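Side-chain contacts in tartrate dehydrogenase/decarboxylase (Pseudomonas putida, PDB 3FLK), which oxidises tartrate to oxaloglycolate with NAD, converts meso-tartrate to D-glycerate and oxidatively decarboxylates D-malate to pyruvate, using a magnesium or manganese ion: residues Asp71-Gly76 and Arg99-Tyr104; Asn136-Tyr141 and Arg166-Ile171; Tyr174-Ala179 and Lys205-Met210. The protein carries 1 engineered substitution. All blocks are in the same frame, centred on the assembly; numbering follows the deposited sequence.

Contact 1: Asp71-Gly76 and Arg99-Tyr104; sequences DAIYFG and REFDQY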
ATOM      1  N   ASP A  71      21.694   6.201 -26.094  1.00 23.18           N
ATOM      2  CA  ASP A  71      20.889   7.373 -25.754  1.00 22.40           C
ATOM      3  C   ASP A  71      19.816   7.070 -24.706  1.00 21.67           C
ATOM      4  O   ASP A  71      19.457   7.940 -23.912  1.00 21.52           O
ATOM      5  CB  ASP A  71      20.270   7.974 -27.017  1.00 22.58           C
ATOM      6  CG  ASP A  71      21.319   8.550 -27.961  1.00 23.29           C
ATOM      7  OD1 ASP A  71      21.914   9.598 -27.628  1.00 24.04           O
ATOM      8  OD2 ASP A  71      21.551   7.952 -29.034  1.00 23.71           O
ATOM      9  N   ALA A  72      19.307   5.838 -24.713  1.00 20.68           N
ATOM     10  CA  ALA A  72      18.362   5.384 -23.689  1.00 19.82           C
ATOM     11  C   ALA A  72      18.280   3.863 -23.603  1.00 19.14           C
ATOM     12  O   ALA A  72      18.722   3.151 -24.510  1.00 18.95           O
ATOM     13  CB  ALA A  72      16.977   5.995 -23.915  1.00 19.86           C
ATOM     14  N   ILE A  73      17.718   3.376 -22.498  1.00 18.28           N
ATOM     15  CA  ILE A  73      17.566   1.942 -22.261  1.00 17.68           C
ATOM     16  C   ILE A  73      16.086   1.561 -22.312  1.00 17.32           C
ATOM     17  O   ILE A  73      15.254   2.151 -21.615  1.00 17.15           O
ATOM     18  CB  ILE A  73      18.181   1.506 -20.903  1.00 17.58           C
ATOM     19  CG1 ILE A  73      19.639   1.973 -20.790  1.00 17.70           C
ATOM     20  CG2 ILE A  73      18.084  -0.012 -20.727  1.00 17.39           C
ATOM     21  CD1 ILE A  73      20.199   1.934 -19.375  1.00 17.59           C
ATOM     22  N   TYR A  74      15.777   0.576 -23.152  1.00 16.78           N
ATOM     23  CA  TYR A  74      14.423   0.053 -23.303  1.00 16.45           C
ATOM     24  C   TYR A  74      14.419  -1.327 -22.654  1.00 16.21           C
ATOM     25  O   TYR A  74      15.012  -2.271 -23.180  1.00 16.20           O
ATOM     26  CB  TYR A  74      14.065  -0.004 -24.795  1.00 16.22           C
ATOM     27  CG  TYR A  74      12.585  -0.070 -25.134  1.00 16.25           C
ATOM     28  CD1 TYR A  74      11.643   0.693 -24.443  1.00 15.52           C
ATOM     29  CD2 TYR A  74      12.136  -0.871 -26.188  1.00 16.21           C
ATOM     30  CE1 TYR A  74      10.292   0.638 -24.774  1.00 15.80           C
ATOM     31  CE2 TYR A  74      10.787  -0.935 -26.521  1.00 16.29           C
ATOM     32  CZ  TYR A  74       9.872  -0.176 -25.814  1.00 16.09           C
ATOM     33  OH  TYR A  74       8.538  -0.237 -26.147  1.00 15.99           O
ATOM     34  N   PHE A  75      13.769  -1.424 -21.496  1.00 16.10           N
ATOM     35  CA  PHE A  75      13.925  -2.567 -20.591  1.00 15.95           C
ATOM     36  C   PHE A  75      12.619  -3.331 -20.386  1.00 15.75           C
ATOM     37  O   PHE A  75      11.565  -2.732 -20.196  1.00 15.70           O
ATOM     38  CB  PHE A  75      14.485  -2.081 -19.242  1.00 16.13           C
ATOM     39  CG  PHE A  75      14.719  -3.179 -18.232  1.00 16.60           C
ATOM     40  CD1 PHE A  75      15.837  -4.006 -18.324  1.00 17.55           C
ATOM     41  CD2 PHE A  75      13.834  -3.365 -17.175  1.00 16.76           C
ATOM     42  CE1 PHE A  75      16.056  -5.018 -17.386  1.00 18.21           C
ATOM     43  CE2 PHE A  75      14.045  -4.371 -16.230  1.00 17.15           C
ATOM     44  CZ  PHE A  75      15.158  -5.198 -16.335  1.00 17.40           C
ATOM     45  N   GLY A  76      12.704  -4.660 -20.421  1.00 15.41           N
ATOM     46  CA  GLY A  76      11.539  -5.515 -20.230  1.00 15.19           C
ATOM     47  C   GLY A  76      11.218  -5.708 -18.763  1.00 15.12           C
ATOM     48  O   GLY A  76      10.454  -4.937 -18.182  1.00 14.99           O
ATOM     49  N   ARG A  99      20.290   3.567  -9.926  1.00 16.69           N
ATOM     50  CA  ARG A  99      21.128   4.295  -8.970  1.00 17.31           C
ATOM     51  C   ARG A  99      22.419   4.831  -9.576  1.00 17.54           C
ATOM     52  O   ARG A  99      22.773   5.992  -9.357  1.00 17.74           O
ATOM     53  CB  ARG A  99      21.376   3.449  -7.718  1.00 17.23           C
ATOM     54  CG  ARG A  99      20.073   3.166  -6.988  1.00 17.45           C
ATOM     55  CD  ARG A  99      20.219   2.371  -5.708  1.00 18.07           C
ATOM     56  NE  ARG A  99      18.911   2.280  -5.059  1.00 18.91           N
ATOM     57  CZ  ARG A  99      18.705   2.089  -3.760  1.00 19.45           C
ATOM     58  NH1 ARG A  99      19.722   1.950  -2.920  1.00 19.32           N
ATOM     59  NH2 ARG A  99      17.462   2.040  -3.302  1.00 19.86           N
ATOM     60  N   GLU A 100      23.105   4.004 -10.361  1.00 17.96           N
ATOM     61  CA  GLU A 100      24.369   4.424 -10.968  1.00 18.44           C
ATOM     62  C   GLU A 100      24.208   5.386 -12.148  1.00 18.12           C
ATOM     63  O   GLU A 100      25.122   6.156 -12.444  1.00 18.00           O
ATOM     64  CB  GLU A 100      25.240   3.219 -11.329  1.00 18.64           C
ATOM     65  CG  GLU A 100      25.886   2.590 -10.101  1.00 20.86           C
ATOM     66  CD  GLU A 100      26.704   1.354 -10.409  1.00 22.71           C
ATOM     67  OE1 GLU A 100      27.525   1.393 -11.352  1.00 24.04           O
ATOM     68  OE2 GLU A 100      26.536   0.347  -9.689  1.00 24.10           O
ATOM     69  N   PHE A 101      23.052   5.349 -12.805  1.00 17.92           N
ATOM     70  CA  PHE A 101      22.735   6.337 -13.835  1.00 17.87           C
ATOM     71  C   PHE A 101      21.891   7.480 -13.273  1.00 17.65           C
ATOM     72  O   PHE A 101      21.357   8.298 -14.026  1.00 17.59           O
ATOM     73  CB  PHE A 101      22.052   5.690 -15.050  1.00 18.01           C
ATOM     74  CG  PHE A 101      22.975   4.846 -15.892  1.00 18.54           C
ATOM     75  CD1 PHE A 101      24.357   5.031 -15.844  1.00 18.95           C
ATOM     76  CD2 PHE A 101      22.461   3.881 -16.751  1.00 19.15           C
ATOM     77  CE1 PHE A 101      25.213   4.254 -16.621  1.00 19.32           C
ATOM     78  CE2 PHE A 101      23.310   3.100 -17.537  1.00 19.87           C
ATOM     79  CZ  PHE A 101      24.689   3.289 -17.471  1.00 19.24           C
ATOM     80  N   ASP A 102      21.787   7.522 -11.944  1.00 17.39           N
ATOM     81  CA  ASP A 102      21.074   8.576 -11.211  1.00 17.17           C
ATOM     82  C   ASP A 102      19.719   8.930 -11.835  1.00 16.64           C
ATOM     83  O   ASP A 102      19.412  10.104 -12.086  1.00 16.16           O
ATOM     84  CB  ASP A 102      21.956   9.820 -11.047  1.00 17.57           C
ATOM     85  CG  ASP A 102      21.622  10.613  -9.792  1.00 18.89           C
ATOM     86  OD1 ASP A 102      21.296   9.998  -8.750  1.00 20.10           O
ATOM     87  OD2 ASP A 102      21.693  11.857  -9.848  1.00 21.14           O
ATOM     88  N   GLN A 103      18.920   7.895 -12.078  1.00 15.88           N
ATOM     89  CA  GLN A 103      17.590   8.044 -12.651  1.00 15.31           C
ATOM     90  C   GLN A 103      16.590   8.296 -11.524  1.00 15.11           C
ATOM     91  O   GLN A 103      15.724   7.464 -11.256  1.00 15.08           O
ATOM     92  CB  GLN A 103      17.222   6.789 -13.459  1.00 15.21           C
ATOM     93  CG  GLN A 103      18.146   6.528 -14.651  1.00 14.64           C
ATOM     94  CD  GLN A 103      18.011   5.129 -15.249  1.00 14.91           C
ATOM     95  OE1 GLN A 103      17.360   4.246 -14.685  1.00 14.59           O
ATOM     96  NE2 GLN A 103      18.644   4.924 -16.400  1.00 14.30           N
ATOM     97  N   TYR A 104      16.713   9.452 -10.870  1.00 14.84           N
ATOM     98  CA  TYR A 104      16.013   9.693  -9.600  1.00 14.62           C
ATOM     99  C   TYR A 104      14.498   9.900  -9.702  1.00 14.40           C
ATOM    100  O   TYR A 104      13.784   9.741  -8.709  1.00 14.39           O
ATOM    101  CB  TYR A 104      16.689  10.809  -8.786  1.00 14.84           C
ATOM    102  CG  TYR A 104      16.663  12.188  -9.411  1.00 14.81           C
ATOM    103  CD1 TYR A 104      15.598  13.056  -9.182  1.00 15.18           C
ATOM    104  CD2 TYR A 104      17.720  12.637 -10.203  1.00 14.93           C
ATOM    105  CE1 TYR A 104      15.572  14.329  -9.744  1.00 15.20           C
ATOM    106  CE2 TYR A 104      17.705  13.915 -10.768  1.00 15.00           C
ATOM    107  CZ  TYR A 104      16.625  14.749 -10.534  1.00 15.03           C
ATOM    108  OH  TYR A 104      16.590  16.011 -11.084  1.00 16.42           O
TER
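Ile73 and Phe101 reach each other because both first torsions set the outgoing carbon opposite the carbonyl carbon. For CG1 of Ile73 chi1 is -53°, and for CG of Phe101 it is -72°. With chi2 of Ile73 extended (164°), its CD1 methyl becomes the leading atom. It arrives at the rim of the Phe101 ring, close to the ring plane, 3.8 Å from Phe101 CE2 and 4.0 Å from Phe101 CD2, and the isoleucine arm runs roughly perpendicular to the phenylalanine. Gln103 joins at the margin, its NE2 lying 4.5 Å from Ile73 CD1 and in the plane of the Phe101 ring at its edge; that nitrogen is hydrogen-bonded to Pro277 O.

The bend that presents Phe101 and Gln103 is a Schellman motif closing helix 94-100. Asp102, with positive phi, is its C-prime residue, and Gln103 N returns to Arg98 O. Ile73 belongs to strand 72-77 of the large mixed sheet, among Ile11 and Leu279 of the adjoining strands, whereas Phe101 also meets the ring of Trp63. Two positions along the strand, Phe75 touches the bound NADH.

The main touch across the segments is a methyl against an aromatic edge, with the Gln103 amide at its margin. The join therefore probably owes its hold to burial and close fit rather than to any directional bond.

Contact 2: Asn136-Tyr141 and Arg166-Ile171; sequences NTEGEY and RGVDRI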
ATOM      1  N   ASN A 136      13.482   7.426  -6.767  1.00 13.72           N
ATOM      2  CA  ASN A 136      14.013   6.228  -7.411  1.00 14.26           C
ATOM      3  C   ASN A 136      15.446   5.823  -7.020  1.00 14.87           C
ATOM      4  O   ASN A 136      15.994   4.875  -7.592  1.00 15.01           O
ATOM      5  CB  ASN A 136      13.916   6.419  -8.931  1.00 14.19           C
ATOM      6  CG  ASN A 136      13.657   5.128  -9.682  1.00 13.48           C
ATOM      7  OD1 ASN A 136      12.966   4.230  -9.195  1.00 12.45           O
ATOM      8  ND2 ASN A 136      14.190   5.045 -10.895  1.00 12.77           N
ATOM      9  N   THR A 137      16.053   6.526  -6.057  1.00 15.21           N
ATOM     10  CA  THR A 137      17.475   6.289  -5.723  1.00 15.83           C
ATOM     11  C   THR A 137      17.803   6.052  -4.239  1.00 16.01           C
ATOM     12  O   THR A 137      18.933   5.677  -3.910  1.00 16.20           O
ATOM     13  CB  THR A 137      18.402   7.430  -6.231  1.00 15.81           C
ATOM     14  OG1 THR A 137      18.004   8.676  -5.645  1.00 16.79           O
ATOM     15  CG2 THR A 137      18.378   7.536  -7.756  1.00 15.80           C
ATOM     16  N   GLU A 138      16.840   6.283  -3.351  1.00 16.19           N
ATOM     17  CA  GLU A 138      17.078   6.145  -1.911  1.00 16.60           C
ATOM     18  C   GLU A 138      15.830   5.639  -1.184  1.00 16.75           C
ATOM     19  O   GLU A 138      14.987   4.966  -1.784  1.00 16.97           O
ATOM     20  CB  GLU A 138      17.611   7.466  -1.307  1.00 16.54           C
ATOM     21  CG  GLU A 138      16.723   8.700  -1.537  1.00 16.64           C
ATOM     22  CD  GLU A 138      17.274   9.980  -0.905  1.00 16.84           C
ATOM     23  OE1 GLU A 138      16.504  10.675  -0.207  1.00 16.74           O
ATOM     24  OE2 GLU A 138      18.467  10.299  -1.107  1.00 16.84           O
ATOM     25  N   GLY A 139      15.721   5.940   0.107  1.00 16.88           N
ATOM     26  CA  GLY A 139      14.521   5.615   0.866  1.00 17.01           C
ATOM     27  C   GLY A 139      14.505   4.228   1.475  1.00 17.26           C
ATOM     28  O   GLY A 139      15.510   3.767   2.020  1.00 17.17           O
ATOM     29  N   GLU A 140      13.352   3.569   1.375  1.00 17.40           N
ATOM     30  CA  GLU A 140      13.102   2.291   2.045  1.00 17.82           C
ATOM     31  C   GLU A 140      13.772   1.103   1.359  1.00 18.16           C
ATOM     32  O   GLU A 140      14.056   0.094   2.004  1.00 18.11           O
ATOM     33  CB  GLU A 140      11.595   2.028   2.170  1.00 17.80           C
ATOM     34  CG  GLU A 140      10.786   3.172   2.782  1.00 17.72           C
ATOM     35  CD  GLU A 140      10.234   4.152   1.745  1.00 17.80           C
ATOM     36  OE1 GLU A 140      10.831   4.298   0.652  1.00 16.78           O
ATOM     37  OE2 GLU A 140       9.190   4.776   2.032  1.00 17.61           O
ATOM     38  N   TYR A 141      14.006   1.214   0.053  1.00 18.43           N
ATOM     39  CA  TYR A 141      14.667   0.143  -0.679  1.00 18.69           C
ATOM     40  C   TYR A 141      16.162   0.198  -0.443  1.00 18.64           C
ATOM     41  O   TYR A 141      16.860   1.099  -0.912  1.00 18.53           O
ATOM     42  CB  TYR A 141      14.302   0.161  -2.165  1.00 19.09           C
ATOM     43  CG  TYR A 141      12.881  -0.292  -2.430  1.00 19.66           C
ATOM     44  CD1 TYR A 141      12.131  -0.928  -1.435  1.00 20.50           C
ATOM     45  CD2 TYR A 141      12.295  -0.118  -3.680  1.00 20.44           C
ATOM     46  CE1 TYR A 141      10.829  -1.355  -1.674  1.00 20.97           C
ATOM     47  CE2 TYR A 141      10.993  -0.542  -3.930  1.00 20.46           C
ATOM     48  CZ  TYR A 141      10.268  -1.156  -2.926  1.00 20.56           C
ATOM     49  OH  TYR A 141       8.983  -1.580  -3.172  1.00 20.51           O
ATOM     50  N   ARG A 166      19.308  16.308  -0.480  1.00 15.78           N
ATOM     51  CA  ARG A 166      19.517  16.352  -1.926  1.00 16.40           C
ATOM     52  C   ARG A 166      18.480  15.518  -2.677  1.00 15.77           C
ATOM     53  O   ARG A 166      17.806  16.028  -3.573  1.00 15.84           O
ATOM     54  CB  ARG A 166      20.939  15.913  -2.293  1.00 16.26           C
ATOM     55  CG  ARG A 166      22.022  16.886  -1.834  1.00 17.49           C
ATOM     56  CD  ARG A 166      23.383  16.525  -2.415  1.00 17.98           C
ATOM     57  NE  ARG A 166      24.412  17.489  -2.022  1.00 21.34           N
ATOM     58  CZ  ARG A 166      25.223  17.347  -0.975  1.00 22.66           C
ATOM     59  NH1 ARG A 166      25.146  16.272  -0.201  1.00 22.70           N
ATOM     60  NH2 ARG A 166      26.122  18.286  -0.706  1.00 23.79           N
ATOM     61  N   GLY A 167      18.342  14.251  -2.287  1.00 15.29           N
ATOM     62  CA  GLY A 167      17.396  13.327  -2.916  1.00 14.80           C
ATOM     63  C   GLY A 167      15.932  13.669  -2.697  1.00 14.48           C
ATOM     64  O   GLY A 167      15.115  13.549  -3.614  1.00 14.58           O
ATOM     65  N   VAL A 168      15.593  14.085  -1.481  1.00 14.00           N
ATOM     66  CA  VAL A 168      14.222  14.457  -1.154  1.00 13.60           C
ATOM     67  C   VAL A 168      13.814  15.746  -1.884  1.00 13.61           C
ATOM     68  O   VAL A 168      12.752  15.798  -2.511  1.00 13.10           O
ATOM     69  CB  VAL A 168      13.997  14.556   0.382  1.00 13.74           C
ATOM     70  CG1 VAL A 168      12.680  15.245   0.703  1.00 13.19           C
ATOM     71  CG2 VAL A 168      14.033  13.159   1.021  1.00 13.28           C
ATOM     72  N   ASP A 169      14.666  16.768  -1.821  1.00 13.51           N
ATOM     73  CA  ASP A 169      14.373  18.050  -2.469  1.00 13.79           C
ATOM     74  C   ASP A 169      14.172  17.931  -3.981  1.00 13.50           C
ATOM     75  O   ASP A 169      13.247  18.526  -4.527  1.00 13.43           O
ATOM     76  CB  ASP A 169      15.458  19.089  -2.160  1.00 14.00           C
ATOM     77  CG  ASP A 169      15.308  19.703  -0.774  1.00 14.75           C
ATOM     78  OD1 ASP A 169      14.377  19.317  -0.034  1.00 16.19           O
ATOM     79  OD2 ASP A 169      16.124  20.584  -0.427  1.00 16.27           O
ATOM     80  N   ARG A 170      15.027  17.154  -4.643  1.00 13.25           N
ATOM     81  CA  ARG A 170      14.987  17.043  -6.102  1.00 13.15           C
ATOM     82  C   ARG A 170      13.759  16.301  -6.644  1.00 12.87           C
ATOM     83  O   ARG A 170      13.255  16.647  -7.711  1.00 12.73           O
ATOM     84  CB  ARG A 170      16.294  16.465  -6.663  1.00 13.28           C
ATOM     85  CG  ARG A 170      16.584  15.017  -6.300  1.00 13.24           C
ATOM     86  CD  ARG A 170      17.925  14.591  -6.868  1.00 13.65           C
ATOM     87  NE  ARG A 170      18.219  13.189  -6.586  1.00 14.11           N
ATOM     88  CZ  ARG A 170      19.287  12.538  -7.037  1.00 14.86           C
ATOM     89  NH1 ARG A 170      20.179  13.150  -7.809  1.00 14.70           N
ATOM     90  NH2 ARG A 170      19.458  11.262  -6.717  1.00 15.23           N
ATOM     91  N   ILE A 171      13.276  15.295  -5.916  1.00 12.33           N
ATOM     92  CA  ILE A 171      12.043  14.608  -6.315  1.00 12.03           C
ATOM     93  C   ILE A 171      10.815  15.495  -6.075  1.00 12.02           C
ATOM     94  O   ILE A 171       9.898  15.524  -6.898  1.00 11.56           O
ATOM     95  CB  ILE A 171      11.887  13.184  -5.665  1.00 11.89           C
ATOM     96  CG1 ILE A 171      10.803  12.366  -6.384  1.00 11.92           C
ATOM     97  CG2 ILE A 171      11.605  13.264  -4.165  1.00 11.66           C
ATOM     98  CD1 ILE A 171      11.193  11.914  -7.792  1.00 12.12           C
TER
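Thr137 OG1 receives a hydrogen bond from Arg170 NH2 at 3.2 Å, bent to an N-H...O angle of 141°. The hydroxyl oxygen sits at the edge of the guanidinium, only 11° out of its plane, and the threonine stands across the arginine. Arg170 CG lies between the backbone N and the carbonyl carbon (chi1 67°), and the chain then runs extended to NE, which carries the guanidinium across to the loop. Next to this pair, Glu138 lays its carboxylate against the first turn of helix 165-181: OE2 is 3.7 Å from Gly167 CA, and OE1 is equally far from Val168 CG2. A beta carbon on Gly167 would run into Glu138 OE2 as it now lies, so the close approach appears to depend on the glycine. The nearby helix start would probably favour a negative carboxylate.

In the fold, the loop 136-141 leaves strand 129-135 of the main sheet for the two-stranded antiparallel hairpin 145-148/156-164, and the helix starts where that hairpin ends, so the contact closes the base of the excursion. Arg166 of the same turn bonds Asn154 of the second subunit.

A second shell fixes these groups. Thr137 OG1 is bonded to Glu135 OE2, Glu138 OE2 to Thr164 OG1, and Arg170 NH1 forms a salt bridge with Asp102 OD2. A valine in place of Thr137 would probably deprive both Arg170 NH2 and Glu135 OE2 of a partner and leave the guanidinium less firmly oriented. Farther along the loop, Tyr141 OH bonds Asp249, a residue of the oxalate pocket.

Contact 3: Tyr174-Ala179 and Lys205-Met210; sequences YAFDLA and KRTEAM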
ATOM      1  N   TYR A 174      10.757  18.222  -8.796  1.00 13.54           N
ATOM      2  CA  TYR A 174      10.241  17.676 -10.048  1.00 13.59           C
ATOM      3  C   TYR A 174       8.714  17.603 -10.034  1.00 13.43           C
ATOM      4  O   TYR A 174       8.060  18.043 -10.985  1.00 13.40           O
ATOM      5  CB  TYR A 174      10.850  16.303 -10.361  1.00 13.87           C
ATOM      6  CG  TYR A 174      10.682  15.908 -11.814  1.00 14.22           C
ATOM      7  CD1 TYR A 174      11.676  16.193 -12.753  1.00 14.51           C
ATOM      8  CD2 TYR A 174       9.516  15.280 -12.257  1.00 13.96           C
ATOM      9  CE1 TYR A 174      11.520  15.841 -14.096  1.00 14.96           C
ATOM     10  CE2 TYR A 174       9.351  14.929 -13.597  1.00 14.30           C
ATOM     11  CZ  TYR A 174      10.355  15.212 -14.507  1.00 14.80           C
ATOM     12  OH  TYR A 174      10.197  14.861 -15.832  1.00 15.60           O
ATOM     13  N   ALA A 175       8.157  17.076  -8.945  1.00 13.18           N
ATOM     14  CA  ALA A 175       6.711  16.898  -8.807  1.00 13.09           C
ATOM     15  C   ALA A 175       5.944  18.219  -8.808  1.00 13.18           C
ATOM     16  O   ALA A 175       4.888  18.323  -9.434  1.00 12.88           O
ATOM     17  CB  ALA A 175       6.390  16.101  -7.554  1.00 13.02           C
ATOM     18  N   PHE A 176       6.475  19.217  -8.106  1.00 13.29           N
ATOM     19  CA  PHE A 176       5.860  20.545  -8.077  1.00 13.63           C
ATOM     20  C   PHE A 176       5.997  21.279  -9.412  1.00 13.93           C
ATOM     21  O   PHE A 176       5.058  21.947  -9.844  1.00 13.92           O
ATOM     22  CB  PHE A 176       6.402  21.388  -6.913  1.00 13.53           C
ATOM     23  CG  PHE A 176       5.687  21.145  -5.612  1.00 13.34           C
ATOM     24  CD1 PHE A 176       4.581  21.910  -5.260  1.00 13.36           C
ATOM     25  CD2 PHE A 176       6.107  20.141  -4.749  1.00 13.29           C
ATOM     26  CE1 PHE A 176       3.902  21.682  -4.064  1.00 13.30           C
ATOM     27  CE2 PHE A 176       5.436  19.903  -3.549  1.00 13.60           C
ATOM     28  CZ  PHE A 176       4.333  20.678  -3.205  1.00 13.44           C
ATOM     29  N   ASP A 177       7.155  21.141 -10.060  1.00 14.46           N
ATOM     30  CA  ASP A 177       7.358  21.673 -11.412  1.00 15.34           C
ATOM     31  C   ASP A 177       6.357  21.068 -12.402  1.00 15.64           C
ATOM     32  O   ASP A 177       5.802  21.778 -13.242  1.00 15.57           O
ATOM     33  CB  ASP A 177       8.788  21.415 -11.900  1.00 15.59           C
ATOM     34  CG  ASP A 177       9.802  22.387 -11.310  1.00 16.67           C
ATOM     35  OD1 ASP A 177       9.401  23.430 -10.754  1.00 18.34           O
ATOM     36  OD2 ASP A 177      11.015  22.107 -11.407  1.00 18.09           O
ATOM     37  N   LEU A 178       6.131  19.757 -12.284  1.00 15.98           N
ATOM     38  CA  LEU A 178       5.181  19.037 -13.134  1.00 16.36           C
ATOM     39  C   LEU A 178       3.751  19.523 -12.904  1.00 16.63           C
ATOM     40  O   LEU A 178       3.028  19.809 -13.860  1.00 16.49           O
ATOM     41  CB  LEU A 178       5.289  17.522 -12.899  1.00 16.23           C
ATOM     42  CG  LEU A 178       4.540  16.556 -13.828  1.00 16.50           C
ATOM     43  CD1 LEU A 178       5.054  16.626 -15.257  1.00 16.94           C
ATOM     44  CD2 LEU A 178       4.656  15.132 -13.299  1.00 16.62           C
ATOM     45  N   ALA A 179       3.362  19.630 -11.634  1.00 17.13           N
ATOM     46  CA  ALA A 179       2.048  20.136 -11.251  1.00 17.81           C
ATOM     47  C   ALA A 179       1.791  21.547 -11.787  1.00 18.53           C
ATOM     48  O   ALA A 179       0.684  21.850 -12.228  1.00 18.42           O
ATOM     49  CB  ALA A 179       1.887  20.110  -9.744  1.00 17.61           C
ATOM     50  N   LYS A 205       8.454  17.876   6.323  1.00 15.63           N
ATOM     51  CA  LYS A 205       9.139  19.154   6.524  1.00 16.06           C
ATOM     52  C   LYS A 205       9.695  19.705   5.208  1.00 15.96           C
ATOM     53  O   LYS A 205       9.536  20.892   4.907  1.00 15.90           O
ATOM     54  CB  LYS A 205      10.258  18.998   7.558  1.00 16.14           C
ATOM     55  CG  LYS A 205      10.717  20.292   8.198  1.00 17.80           C
ATOM     56  CD  LYS A 205      11.749  20.018   9.283  1.00 20.24           C
ATOM     57  CE  LYS A 205      12.134  21.292  10.020  1.00 21.56           C
ATOM     58  NZ  LYS A 205      12.958  20.992  11.229  1.00 22.55           N
ATOM     59  N   ARG A 206      10.333  18.840   4.423  1.00 15.77           N
ATOM     60  CA  ARG A 206      10.879  19.243   3.127  1.00 15.80           C
ATOM     61  C   ARG A 206       9.781  19.540   2.098  1.00 15.93           C
ATOM     62  O   ARG A 206       9.958  20.401   1.236  1.00 15.70           O
ATOM     63  CB  ARG A 206      11.857  18.195   2.578  1.00 15.77           C
ATOM     64  CG  ARG A 206      13.097  17.918   3.447  1.00 15.95           C
ATOM     65  CD  ARG A 206      13.793  19.197   3.933  1.00 16.52           C
ATOM     66  NE  ARG A 206      14.293  20.024   2.835  1.00 17.23           N
ATOM     67  CZ  ARG A 206      14.636  21.306   2.951  1.00 17.96           C
ATOM     68  NH1 ARG A 206      14.531  21.930   4.121  1.00 17.27           N
ATOM     69  NH2 ARG A 206      15.076  21.970   1.890  1.00 18.11           N
ATOM     70  N   THR A 207       8.660  18.826   2.194  1.00 16.22           N
ATOM     71  CA  THR A 207       7.504  19.057   1.321  1.00 16.80           C
ATOM     72  C   THR A 207       6.923  20.451   1.571  1.00 17.39           C
ATOM     73  O   THR A 207       6.687  21.207   0.627  1.00 17.11           O
ATOM     74  CB  THR A 207       6.412  17.974   1.499  1.00 16.69           C
ATOM     75  OG1 THR A 207       6.997  16.673   1.361  1.00 16.33           O
ATOM     76  CG2 THR A 207       5.318  18.132   0.450  1.00 16.77           C
ATOM     77  N   GLU A 208       6.721  20.783   2.847  1.00 18.21           N
ATOM     78  CA  GLU A 208       6.275  22.117   3.259  1.00 19.36           C
ATOM     79  C   GLU A 208       7.214  23.204   2.746  1.00 19.39           C
ATOM     80  O   GLU A 208       6.763  24.232   2.243  1.00 19.64           O
ATOM     81  CB  GLU A 208       6.171  22.206   4.783  1.00 19.62           C
ATOM     82  CG  GLU A 208       5.002  21.443   5.381  1.00 22.33           C
ATOM     83  CD  GLU A 208       5.128  21.257   6.887  1.00 25.67           C
ATOM     84  OE1 GLU A 208       5.473  22.235   7.590  1.00 27.05           O
ATOM     85  OE2 GLU A 208       4.873  20.128   7.365  1.00 26.94           O
ATOM     86  N   ALA A 209       8.517  22.958   2.869  1.00 19.66           N
ATOM     87  CA  ALA A 209       9.547  23.883   2.395  1.00 20.04           C
ATOM     88  C   ALA A 209       9.492  24.091   0.880  1.00 20.36           C
ATOM     89  O   ALA A 209       9.662  25.213   0.396  1.00 20.34           O
ATOM     90  CB  ALA A 209      10.926  23.403   2.819  1.00 19.96           C
HETATM   91  N   MSE A 210       9.251  23.014   0.136  1.00 20.60           N
HETATM   92  CA  MSE A 210       9.146  23.107  -1.316  1.00 21.10           C
HETATM   93  C   MSE A 210       7.849  23.772  -1.767  1.00 20.91           C
HETATM   94  O   MSE A 210       7.862  24.595  -2.680  1.00 20.77           O
HETATM   95  CB  MSE A 210       9.299  21.735  -1.981  1.00 21.45           C
HETATM   96  CG  MSE A 210       9.372  21.792  -3.509  1.00 23.48           C
HETATM   97 SE   MSE A 210      11.006  22.591  -4.235  1.00 29.85          SE
HETATM   98  CE  MSE A 210      10.722  24.474  -3.902  1.00 29.77           C
TER
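The Phe176 ring meets helix 199-211 in two ways. At its edge, near the ring plane, stands the CG2 methyl of Thr207, 4.4 Å from Phe176 CE2; obliquely to the ring comes CG of Met210, 3.9 Å from Phe176 CD2. Beyond the two segments the same ring meets that of Tyr214, with planes inclined at about 30°. Another flat group, the guanidinium of Arg206, carries Ala209 CB on one face, 4.1 Å above its plane and toward the rim, while its NH2 makes a salt bridge to Asp169 on the facing helix.

Met210, deposited as selenomethionine, sends CG out anti to the backbone N (chi1 -173°) and then bends at chi2 (69°). That path brings the CG methylene, not the selenium, closest to the ring, and the two side chains lie alongside one another, pointing opposite ways. Thr207 offers its methyl to the ring, with its hydroxyl bonded to Trp203 O one helical turn earlier.

Helix 199-211 is the connection of a beta-alpha-beta crossover between the neighbouring parallel strands 186-191 and 218-223. Phe176, on helix 165-181, lies between helix 199-211 and the sheet, touching Val187 of strand 186-191 and Trp219 of strand 218-223.

Carbon meets carbon across the segments, closely at Met210 CG and more loosely at the Thr207 methyl. The helix pair is probably held at this point by apolar packing, while the Arg206-Asp169 salt bridge ties the same two helices alongside.

Overall arrangement
The three contacts follow one another along the chain, each closing before the next opens. Contact 1 starts on strand 72-77 of the large mixed sheet, contact 2 lies beyond strand 129-135, and contact 3 joins two helices packed near strands 186-191 and 218-223. Centres of contacts 1 and 2 are about 16 Å apart and those of contacts 2 and 3 about 13 Å; contacts 1 and 3, about 23 Å apart, do not touch. Helix 165-181 serves both contacts 2 and 3. The Asp102-Arg170 salt bridge and a probable Arg99-Tyr141 O bond join contacts 1 and 2, and Asp169-Arg206 joins contacts 2 and 3, a continuous connection from the NADH-touching strand to helix 199-211.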